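Long-range contacts in succinate-semialdehyde dehydrogenase (NAD(P)(+)) (Marinobacter aquaeolei, PDB 3RH9), which probably oxidises succinate semialdehyde to succinate with NAD(P)+ as cofactor, as a member of the aldehyde dehydrogenase family: residues L271-I279 with A305-V314; N294-A303 with T389-R400. One frame throughout, in Å; residues are numbered along the deposited sequence.

Interaction 1. Residues L271-I279 with A305-V314; sequences LEAAADNLI and AFGQKLAERV
Arg313 reaches across from helix 303-316 to lie against Ala275, its NE 3.4 Å from Ala275 CB, and its guanidinium meets two acids of helix 271-283 from different directions. The Glu272 carboxylate comes in at the edge, OE1 near the guanidinium plane: Arg313 NH2 donates to Glu272 OE1 (2.7 Å), though the donor stands well above the carboxylate plane. Asp276 instead brings OD1 over a face of the guanidinium, 2.6 Å from Arg313 NH1, with the carboxylate and guanidinium planes almost perpendicular (81°). An extended run from CG to NE gives the arginine its reach. Lys309 NZ also pairs with Glu272 OE2, although the position of that oxygen is less sure, so one carboxylate serves two bases in a four-residue salt-bridge network.

Beneath these charges the packing is apolar. Phe306, its CG turned away from the backbone N (chi1 -168°), pushes its ring between Leu271, Ala274, Ala275 and Leu278. It enters edge first: Leu271 O lies in the ring plane beside CE1, and Leu278 CD1 meets the rim at CE2 (3.8 Å). Leu310 CG of its own helix lies over one ring face, offset toward the rim. In return, Ala275 CB drops as a small knob among Phe306, Lys309, Leu310 and Arg313. Further along, Ile279 CD1 meets Val314 CG2 (3.8 Å), while Ile279 CG1 rests on Arg313 CD.

The axes of the two segments approach to 9.6 Å and cross at -45°, and the knobs come from both sides. Leu278 and Phe306 also touch strands 262-265 and 295-299. Helix 271-283 is the connection of a beta-alpha-beta crossover between those neighbouring parallel strands; helix 303-316 follows the second, and the pair forms part of the helical layer on the sheet of the aldehyde dehydrogenase catalytic domain.

Interaction 2. Residues N294-A303 with T389-R400; sequences NRIFVHEKVA and TFGPLVPMALFR
Ile296 to His299 pair in register with Met396 to Phe399 as neighbouring parallel strands in the catalytic-domain sheet of the aldehyde dehydrogenase fold. Backbone bonds zigzag between them, from Ile296 N to Pro395 O (3.0 Å) through to Glu300 N and Phe399 O. On the face bearing Phe297 and Phe399, the Phe297 ring lies beside the small Ala397 CB, with Phe297 CD2 4.0 Å from it. Phe399, with CG between its backbone N and carbonyl carbon (chi1 79°), leans over the partner strand, laying a ring face on His299 CA and bringing CD1 to Phe297 CB. The imidazole turns its edge to that ring in a T-shaped pair, planes 88° apart. Helix 402-409 covers Phe297 and Phe399 through Val405.

The face bearing Ile296, Met396, Val298 and Leu398 is apolar. Ile296 CD1 fits against Val394 CG1 (3.6 Å), and Leu398 reaches past the strand end to put CD2 against Ala303 CB. Beyond the strand ends, Arg400 NH1 forms a salt bridge with Glu300 OE1 from above the carboxylate plane (3.3 Å). At the far end Thr389 OG1, also bonded to His344, shares a water with Asn294 O, both at 3.0 Å from it.

In the fold
Interaction 2 lies within the sheet and interaction 1 in the helical layer packed on it, their centres about 11 Å apart. Strand 295-299 stands in the chain between the two helices of interaction 1, so the continuous run 271-316 supplies both helices of interaction 1 and one strand of interaction 2. They meet through apolar groups: Leu310 CD1 touches Met396 CE (a selenomethionine), Phe306 CD2 touches Val298 CG2 and Leu278 CD1 touches Ile296 CG1. Interaction 2 is largely buried and rests on backbone hydrogen bonds, with its salt bridge beyond the C-terminal ends of the strands. Interaction 1, partly buried, has no backbone bonds between its helices; it joins an apolar underside to a charged, more exposed side.

Interaction 1. Residues L271-I279 with A305-V314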
loop_
_atom_site.group_PDB
_atom_site.type_symbol
_atom_site.label_atom_id
_atom_site.label_comp_id
_atom_site.label_asym_id
_atom_site.label_seq_id
_atom_site.Cartn_x
_atom_site.Cartn_y
_atom_site.Cartn_z
ATOM N N LEU A 271 7.184 -29.856 -24.646
ATOM C CA LEU A 271 8.335 -30.049 -23.751
ATOM C C LEU A 271 9.568 -29.270 -24.168
ATOM O O LEU A 271 10.297 -28.763 -23.319
ATOM C CB LEU A 271 8.700 -31.534 -23.624
ATOM C CG LEU A 271 8.122 -32.298 -22.449
ATOM C CD1 LEU A 271 6.708 -31.857 -22.188
ATOM C CD2 LEU A 271 8.172 -33.777 -22.733
ATOM N N GLU A 272 9.827 -29.206 -25.469
ATOM C CA GLU A 272 11.018 -28.527 -25.953
ATOM C C GLU A 272 10.951 -27.056 -25.603
ATOM O O GLU A 272 11.948 -26.458 -25.214
ATOM C CB GLU A 272 11.175 -28.713 -27.464
ATOM C CG GLU A 272 11.626 -30.121 -27.867
ATOM C CD GLU A 272 13.082 -30.424 -27.462
ATOM O OE1 GLU A 272 13.972 -29.586 -27.772
ATOM O OE2 GLU A 272 13.338 -31.499 -26.854
ATOM N N ALA A 273 9.767 -26.471 -25.732
ATOM C CA ALA A 273 9.590 -25.055 -25.413
ATOM C C ALA A 273 9.747 -24.790 -23.914
ATOM O O ALA A 273 10.427 -23.849 -23.509
ATOM C CB ALA A 273 8.237 -24.556 -25.923
ATOM N N ALA A 274 9.121 -25.624 -23.094
ATOM C CA ALA A 274 9.270 -25.516 -21.651
ATOM C C ALA A 274 10.742 -25.698 -21.208
ATOM O O ALA A 274 11.257 -24.950 -20.384
ATOM C CB ALA A 274 8.356 -26.515 -20.957
ATOM N N ALA A 275 11.417 -26.691 -21.774
ATOM C CA ALA A 275 12.822 -26.933 -21.476
ATOM C C ALA A 275 13.647 -25.711 -21.834
ATOM O O ALA A 275 14.480 -25.261 -21.047
ATOM C CB ALA A 275 13.321 -28.160 -22.242
ATOM N N ASP A 276 13.413 -25.188 -23.035
ATOM C CA ASP A 276 14.062 -23.967 -23.487
ATOM C C ASP A 276 13.796 -22.841 -22.509
ATOM O O ASP A 276 14.714 -22.137 -22.083
ATOM C CB ASP A 276 13.537 -23.558 -24.863
ATOM C CG ASP A 276 14.288 -24.216 -25.994
ATOM O OD1 ASP A 276 14.953 -25.245 -25.741
ATOM O OD2 ASP A 276 14.208 -23.702 -27.135
ATOM N N ASN A 277 12.528 -22.668 -22.162
ATOM C CA ASN A 277 12.147 -21.602 -21.258
ATOM C C ASN A 277 12.743 -21.762 -19.867
ATOM O O ASN A 277 13.197 -20.792 -19.250
ATOM C CB ASN A 277 10.634 -21.500 -21.182
ATOM C CG ASN A 277 10.072 -20.596 -22.249
ATOM O OD1 ASN A 277 10.130 -19.369 -22.129
ATOM N ND2 ASN A 277 9.523 -21.191 -23.305
ATOM N N LEU A 278 12.748 -22.995 -19.379
ATOM C CA LEU A 278 13.225 -23.265 -18.036
ATOM C C LEU A 278 14.683 -22.856 -17.914
ATOM O O LEU A 278 15.048 -22.132 -16.981
ATOM C CB LEU A 278 13.057 -24.735 -17.686
ATOM C CG LEU A 278 12.633 -25.038 -16.250
ATOM C CD1 LEU A 278 12.955 -26.483 -15.895
ATOM C CD2 LEU A 278 13.264 -24.072 -15.255
ATOM N N ILE A 279 15.508 -23.292 -18.866
ATOM C CA ILE A 279 16.933 -22.963 -18.848
ATOM C C ILE A 279 17.197 -21.463 -18.928
ATOM O O ILE A 279 18.148 -20.975 -18.325
ATOM C CB ILE A 279 17.710 -23.667 -19.965
ATOM C CG1 ILE A 279 17.594 -25.184 -19.833
ATOM C CG2 ILE A 279 19.153 -23.273 -19.919
ATOM C CD1 ILE A 279 18.395 -25.770 -18.713
ATOM N N ALA A 305 11.269 -37.864 -19.723
ATOM C CA ALA A 305 11.622 -37.174 -20.945
ATOM C C ALA A 305 12.034 -35.744 -20.614
ATOM O O ALA A 305 12.955 -35.196 -21.217
ATOM C CB ALA A 305 10.458 -37.186 -21.912
ATOM N N PHE A 306 11.362 -35.141 -19.641
ATOM C CA PHE A 306 11.668 -33.759 -19.328
ATOM C C PHE A 306 13.058 -33.590 -18.705
ATOM O O PHE A 306 13.795 -32.678 -19.080
ATOM C CB PHE A 306 10.576 -33.096 -18.472
ATOM C CG PHE A 306 10.718 -31.595 -18.377
ATOM C CD1 PHE A 306 10.578 -30.798 -19.503
ATOM C CD2 PHE A 306 11.016 -30.986 -17.174
ATOM C CE1 PHE A 306 10.722 -29.421 -19.427
ATOM C CE2 PHE A 306 11.157 -29.610 -17.094
ATOM C CZ PHE A 306 11.006 -28.829 -18.224
ATOM N N GLY A 307 13.415 -34.463 -17.768
ATOM C CA GLY A 307 14.723 -34.399 -17.145
ATOM C C GLY A 307 15.832 -34.550 -18.170
ATOM O O GLY A 307 16.835 -33.833 -18.148
ATOM N N GLN A 308 15.632 -35.495 -19.082
ATOM C CA GLN A 308 16.577 -35.759 -20.153
ATOM C C GLN A 308 16.850 -34.476 -20.908
ATOM O O GLN A 308 18.004 -34.065 -21.067
ATOM C CB GLN A 308 15.991 -36.787 -21.126
ATOM C CG GLN A 308 17.007 -37.754 -21.701
ATOM C CD GLN A 308 17.426 -38.782 -20.666
ATOM O OE1 GLN A 308 16.596 -39.264 -19.883
ATOM N NE2 GLN A 308 18.718 -39.123 -20.648
ATOM N N LYS A 309 15.770 -33.850 -21.372
ATOM C CA LYS A 309 15.867 -32.598 -22.108
ATOM C C LYS A 309 16.620 -31.537 -21.308
ATOM O O LYS A 309 17.420 -30.775 -21.870
ATOM C CB LYS A 309 14.481 -32.095 -22.504
ATOM C CG LYS A 309 13.874 -32.803 -23.698
ATOM C CD LYS A 309 12.368 -32.584 -23.772
ATOM C CE LYS A 309 11.785 -33.149 -25.068
ATOM N NZ LYS A 309 12.597 -34.280 -25.624
ATOM N N LEU A 310 16.381 -31.496 -20.000
ATOM C CA LEU A 310 17.040 -30.494 -19.163
ATOM C C LEU A 310 18.522 -30.798 -18.912
ATOM O O LEU A 310 19.352 -29.888 -18.910
ATOM C CB LEU A 310 16.296 -30.307 -17.842
ATOM C CG LEU A 310 14.969 -29.563 -17.941
ATOM C CD1 LEU A 310 14.377 -29.392 -16.560
ATOM C CD2 LEU A 310 15.159 -28.214 -18.618
ATOM N N ALA A 311 18.839 -32.077 -18.698
ATOM C CA ALA A 311 20.218 -32.504 -18.481
ATOM C C ALA A 311 21.013 -32.321 -19.762
ATOM O O ALA A 311 22.186 -31.955 -19.729
ATOM C CB ALA A 311 20.259 -33.948 -18.034
ATOM N N GLU A 312 20.357 -32.573 -20.891
ATOM C CA GLU A 312 20.946 -32.353 -22.208
ATOM C C GLU A 312 21.443 -30.918 -22.422
ATOM O O GLU A 312 22.508 -30.702 -22.990
ATOM C CB GLU A 312 19.924 -32.692 -23.283
ATOM C CG GLU A 312 20.460 -32.571 -24.682
ATOM C CD GLU A 312 19.414 -32.903 -25.718
ATOM O OE1 GLU A 312 18.576 -32.016 -26.029
ATOM O OE2 GLU A 312 19.430 -34.056 -26.220
ATOM N N ARG A 313 20.656 -29.941 -21.979
ATOM C CA ARG A 313 20.998 -28.533 -22.154
ATOM C C ARG A 313 21.960 -28.052 -21.092
ATOM O O ARG A 313 22.850 -27.244 -21.366
ATOM C CB ARG A 313 19.740 -27.673 -22.118
ATOM C CG ARG A 313 18.785 -28.020 -23.211
ATOM C CD ARG A 313 17.409 -27.480 -22.957
ATOM N NE ARG A 313 16.411 -28.317 -23.610
ATOM C CZ ARG A 313 16.051 -28.196 -24.880
ATOM N NH1 ARG A 313 16.604 -27.264 -25.642
ATOM N NH2 ARG A 313 15.131 -29.006 -25.385
ATOM N N VAL A 314 21.770 -28.547 -19.878
ATOM C CA VAL A 314 22.629 -28.170 -18.774
ATOM C C VAL A 314 24.086 -28.579 -19.004
ATOM O O VAL A 314 25.015 -27.830 -18.678
ATOM C CB VAL A 314 22.127 -28.763 -17.439
ATOM C CG1 VAL A 314 23.250 -28.779 -16.399
ATOM C CG2 VAL A 314 20.947 -27.968 -16.930
#

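Interaction 2. Residues N294-A303 with T389-R400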
loop_
_atom_site.group_PDB
_atom_site.type_symbol
_atom_site.label_atom_id
_atom_site.label_comp_id
_atom_site.label_asym_id
_atom_site.label_seq_id
_atom_site.Cartn_x
_atom_site.Cartn_y
_atom_site.Cartn_z
ATOM N N ASN A 294 11.970 -21.963 -8.703
ATOM C CA ASN A 294 12.569 -22.558 -7.522
ATOM C C ASN A 294 12.071 -23.986 -7.335
ATOM O O ASN A 294 12.811 -24.862 -6.884
ATOM C CB ASN A 294 12.304 -21.708 -6.277
ATOM C CG ASN A 294 13.122 -22.155 -5.090
ATOM O OD1 ASN A 294 12.586 -22.637 -4.096
ATOM N ND2 ASN A 294 14.418 -22.023 -5.193
ATOM N N ARG A 295 10.813 -24.210 -7.696
ATOM C CA ARG A 295 10.212 -25.538 -7.669
ATOM C C ARG A 295 9.712 -25.874 -9.068
ATOM O O ARG A 295 8.876 -25.160 -9.621
ATOM C CB ARG A 295 9.070 -25.573 -6.658
ATOM C CG ARG A 295 9.544 -25.583 -5.229
ATOM C CD ARG A 295 8.421 -25.345 -4.279
ATOM N NE ARG A 295 7.750 -24.086 -4.579
ATOM C CZ ARG A 295 6.477 -23.841 -4.287
ATOM N NH1 ARG A 295 5.762 -24.781 -3.693
ATOM N NH2 ARG A 295 5.916 -22.674 -4.598
ATOM N N ILE A 296 10.244 -26.934 -9.665
ATOM C CA ILE A 296 9.794 -27.338 -10.997
ATOM C C ILE A 296 8.848 -28.515 -10.870
ATOM O O ILE A 296 9.259 -29.625 -10.563
ATOM C CB ILE A 296 10.961 -27.695 -11.947
ATOM C CG1 ILE A 296 11.786 -26.460 -12.317
ATOM C CG2 ILE A 296 10.429 -28.305 -13.215
ATOM C CD1 ILE A 296 12.658 -25.964 -11.225
ATOM N N PHE A 297 7.564 -28.260 -11.074
ATOM C CA PHE A 297 6.575 -29.317 -11.008
ATOM C C PHE A 297 6.384 -29.927 -12.391
ATOM O O PHE A 297 6.025 -29.233 -13.338
ATOM C CB PHE A 297 5.247 -28.780 -10.481
ATOM C CG PHE A 297 5.267 -28.432 -9.021
ATOM C CD1 PHE A 297 5.568 -27.143 -8.607
ATOM C CD2 PHE A 297 4.972 -29.388 -8.062
ATOM C CE1 PHE A 297 5.576 -26.813 -7.264
ATOM C CE2 PHE A 297 4.981 -29.068 -6.722
ATOM C CZ PHE A 297 5.285 -27.773 -6.321
ATOM N N VAL A 298 6.635 -31.226 -12.507
ATOM C CA VAL A 298 6.450 -31.910 -13.773
ATOM C C VAL A 298 5.482 -33.091 -13.670
ATOM O O VAL A 298 5.518 -33.879 -12.719
ATOM C CB VAL A 298 7.778 -32.365 -14.364
ATOM C CG1 VAL A 298 7.538 -33.060 -15.690
ATOM C CG2 VAL A 298 8.681 -31.169 -14.552
ATOM N N HIS A 299 4.612 -33.196 -14.662
ATOM C CA HIS A 299 3.651 -34.270 -14.701
ATOM C C HIS A 299 4.331 -35.632 -14.893
ATOM O O HIS A 299 5.240 -35.784 -15.709
ATOM C CB HIS A 299 2.638 -34.026 -15.807
ATOM C CG HIS A 299 1.414 -34.864 -15.679
ATOM N ND1 HIS A 299 1.316 -36.120 -16.230
ATOM C CD2 HIS A 299 0.244 -34.636 -15.041
ATOM C CE1 HIS A 299 0.129 -36.627 -15.950
ATOM N NE2 HIS A 299 -0.541 -35.747 -15.231
ATOM N N GLU A 300 3.872 -36.625 -14.141
ATOM C CA GLU A 300 4.517 -37.929 -14.143
ATOM C C GLU A 300 4.720 -38.514 -15.540
ATOM O O GLU A 300 5.703 -39.198 -15.785
ATOM C CB GLU A 300 3.751 -38.905 -13.239
ATOM C CG GLU A 300 3.767 -38.467 -11.784
ATOM C CD GLU A 300 3.147 -39.468 -10.820
ATOM O OE1 GLU A 300 2.594 -40.492 -11.279
ATOM O OE2 GLU A 300 3.222 -39.213 -9.590
ATOM N N LYS A 301 3.805 -38.236 -16.460
ATOM C CA LYS A 301 3.867 -38.859 -17.785
ATOM C C LYS A 301 5.007 -38.310 -18.624
ATOM O O LYS A 301 5.402 -38.936 -19.602
ATOM C CB LYS A 301 2.533 -38.731 -18.533
ATOM C CG LYS A 301 1.370 -39.421 -17.833
ATOM C CD LYS A 301 0.158 -39.566 -18.760
ATOM C CE LYS A 301 -0.877 -40.555 -18.199
ATOM N NZ LYS A 301 -1.729 -39.934 -17.143
ATOM N N VAL A 302 5.549 -37.163 -18.226
ATOM C CA VAL A 302 6.587 -36.490 -19.009
ATOM C C VAL A 302 7.843 -36.155 -18.193
ATOM O O VAL A 302 8.784 -35.529 -18.691
ATOM C CB VAL A 302 6.028 -35.219 -19.691
ATOM C CG1 VAL A 302 4.981 -35.601 -20.747
ATOM C CG2 VAL A 302 5.418 -34.278 -18.643
ATOM N N ALA A 303 7.862 -36.600 -16.942
ATOM C CA ALA A 303 8.992 -36.333 -16.047
ATOM C C ALA A 303 10.336 -36.815 -16.593
ATOM O O ALA A 303 11.293 -36.044 -16.646
ATOM C CB ALA A 303 8.733 -36.936 -14.663
ATOM N N THR A 389 16.250 -21.008 -3.170
ATOM C CA THR A 389 17.591 -21.577 -3.258
ATOM C C THR A 389 18.631 -20.550 -3.671
ATOM O O THR A 389 19.779 -20.619 -3.246
ATOM C CB THR A 389 17.611 -22.773 -4.244
ATOM O OG1 THR A 389 16.897 -23.891 -3.680
ATOM C CG2 THR A 389 19.022 -23.185 -4.568
ATOM N N PHE A 390 18.212 -19.588 -4.485
ATOM C CA PHE A 390 19.114 -18.564 -5.004
ATOM C C PHE A 390 20.433 -19.122 -5.527
ATOM O O PHE A 390 21.501 -18.675 -5.140
ATOM C CB PHE A 390 19.368 -17.495 -3.950
ATOM C CG PHE A 390 18.627 -16.229 -4.204
ATOM C CD1 PHE A 390 17.296 -16.261 -4.569
ATOM C CD2 PHE A 390 19.261 -15.007 -4.101
ATOM C CE1 PHE A 390 16.605 -15.102 -4.828
ATOM C CE2 PHE A 390 18.570 -13.834 -4.350
ATOM C CZ PHE A 390 17.234 -13.883 -4.713
ATOM N N GLY A 391 20.341 -20.100 -6.414
ATOM C CA GLY A 391 21.509 -20.716 -7.004
ATOM C C GLY A 391 21.100 -21.551 -8.202
ATOM O O GLY A 391 19.910 -21.722 -8.468
ATOM N N PRO A 392 22.085 -22.066 -8.944
ATOM C CA PRO A 392 21.845 -22.769 -10.203
ATOM C C PRO A 392 21.368 -24.189 -9.983
ATOM O O PRO A 392 21.871 -25.091 -10.635
ATOM C CB PRO A 392 23.232 -22.809 -10.828
ATOM C CG PRO A 392 24.121 -22.822 -9.658
ATOM C CD PRO A 392 23.517 -21.807 -8.758
ATOM N N LEU A 393 20.398 -24.376 -9.101
ATOM C CA LEU A 393 19.875 -25.695 -8.794
ATOM C C LEU A 393 18.473 -25.846 -9.358
ATOM O O LEU A 393 17.659 -24.927 -9.247
ATOM C CB LEU A 393 19.835 -25.874 -7.286
ATOM C CG LEU A 393 19.260 -27.173 -6.741
ATOM C CD1 LEU A 393 19.922 -28.382 -7.417
ATOM C CD2 LEU A 393 19.450 -27.196 -5.229
ATOM N N VAL A 394 18.176 -26.996 -9.957
ATOM C CA VAL A 394 16.850 -27.208 -10.529
ATOM C C VAL A 394 16.184 -28.420 -9.907
ATOM O O VAL A 394 16.477 -29.549 -10.293
ATOM C CB VAL A 394 16.912 -27.432 -12.052
ATOM C CG1 VAL A 394 15.501 -27.704 -12.605
ATOM C CG2 VAL A 394 17.584 -26.252 -12.752
ATOM N N PRO A 395 15.294 -28.197 -8.933
ATOM C CA PRO A 395 14.671 -29.319 -8.218
ATOM C C PRO A 395 13.313 -29.742 -8.802
ATOM O O PRO A 395 12.402 -28.922 -8.933
ATOM C CB PRO A 395 14.520 -28.783 -6.787
ATOM C CG PRO A 395 15.270 -27.464 -6.769
ATOM C CD PRO A 395 15.176 -26.952 -8.173
HETATM N N MSE A 396 13.189 -31.021 -9.146
HETATM C CA MSE A 396 12.018 -31.503 -9.863
HETATM C C MSE A 396 11.077 -32.317 -8.980
HETATM O O MSE A 396 11.473 -33.332 -8.404
HETATM C CB MSE A 396 12.454 -32.339 -11.052
HETATM C CG MSE A 396 13.346 -31.612 -12.042
HETATM SE SE MSE A 396 13.414 -32.642 -13.710
HETATM C CE MSE A 396 15.051 -31.979 -14.492
ATOM N N ALA A 397 9.832 -31.861 -8.876
ATOM C CA ALA A 397 8.815 -32.542 -8.079
ATOM C C ALA A 397 7.783 -33.076 -9.027
ATOM O O ALA A 397 7.499 -32.441 -10.027
ATOM C CB ALA A 397 8.171 -31.569 -7.130
ATOM N N LEU A 398 7.203 -34.228 -8.732
ATOM C CA LEU A 398 6.204 -34.782 -9.640
ATOM C C LEU A 398 4.799 -34.366 -9.246
ATOM O O LEU A 398 4.570 -33.966 -8.111
ATOM C CB LEU A 398 6.302 -36.306 -9.702
ATOM C CG LEU A 398 7.652 -36.868 -10.144
ATOM C CD1 LEU A 398 7.550 -38.372 -10.292
ATOM C CD2 LEU A 398 8.119 -36.218 -11.437
ATOM N N PHE A 399 3.866 -34.451 -10.195
ATOM C CA PHE A 399 2.441 -34.278 -9.896
ATOM C C PHE A 399 1.528 -34.931 -10.947
ATOM O O PHE A 399 1.958 -35.235 -12.067
ATOM C CB PHE A 399 2.099 -32.792 -9.740
ATOM C CG PHE A 399 1.953 -32.063 -11.044
ATOM C CD1 PHE A 399 3.064 -31.578 -11.708
ATOM C CD2 PHE A 399 0.703 -31.861 -11.603
ATOM C CE1 PHE A 399 2.924 -30.911 -12.907
ATOM C CE2 PHE A 399 0.564 -31.195 -12.796
ATOM C CZ PHE A 399 1.672 -30.724 -13.456
ATOM N N ARG A 400 0.262 -35.130 -10.586
ATOM C CA ARG A 400 -0.740 -35.646 -11.527
ATOM C C ARG A 400 -1.805 -34.603 -11.920
ATOM O O ARG A 400 -1.885 -34.192 -13.076
ATOM C CB ARG A 400 -1.443 -36.890 -10.963
ATOM C CG ARG A 400 -0.554 -37.889 -10.254
ATOM C CD ARG A 400 -0.106 -38.990 -11.173
ATOM N NE ARG A 400 -1.232 -39.720 -11.752
ATOM C CZ ARG A 400 -1.117 -40.567 -12.772
ATOM N NH1 ARG A 400 0.073 -40.791 -13.311
ATOM N NH2 ARG A 400 -2.186 -41.183 -13.258
HETATM O O HOH W 1 15.682 -23.985 -6.465
#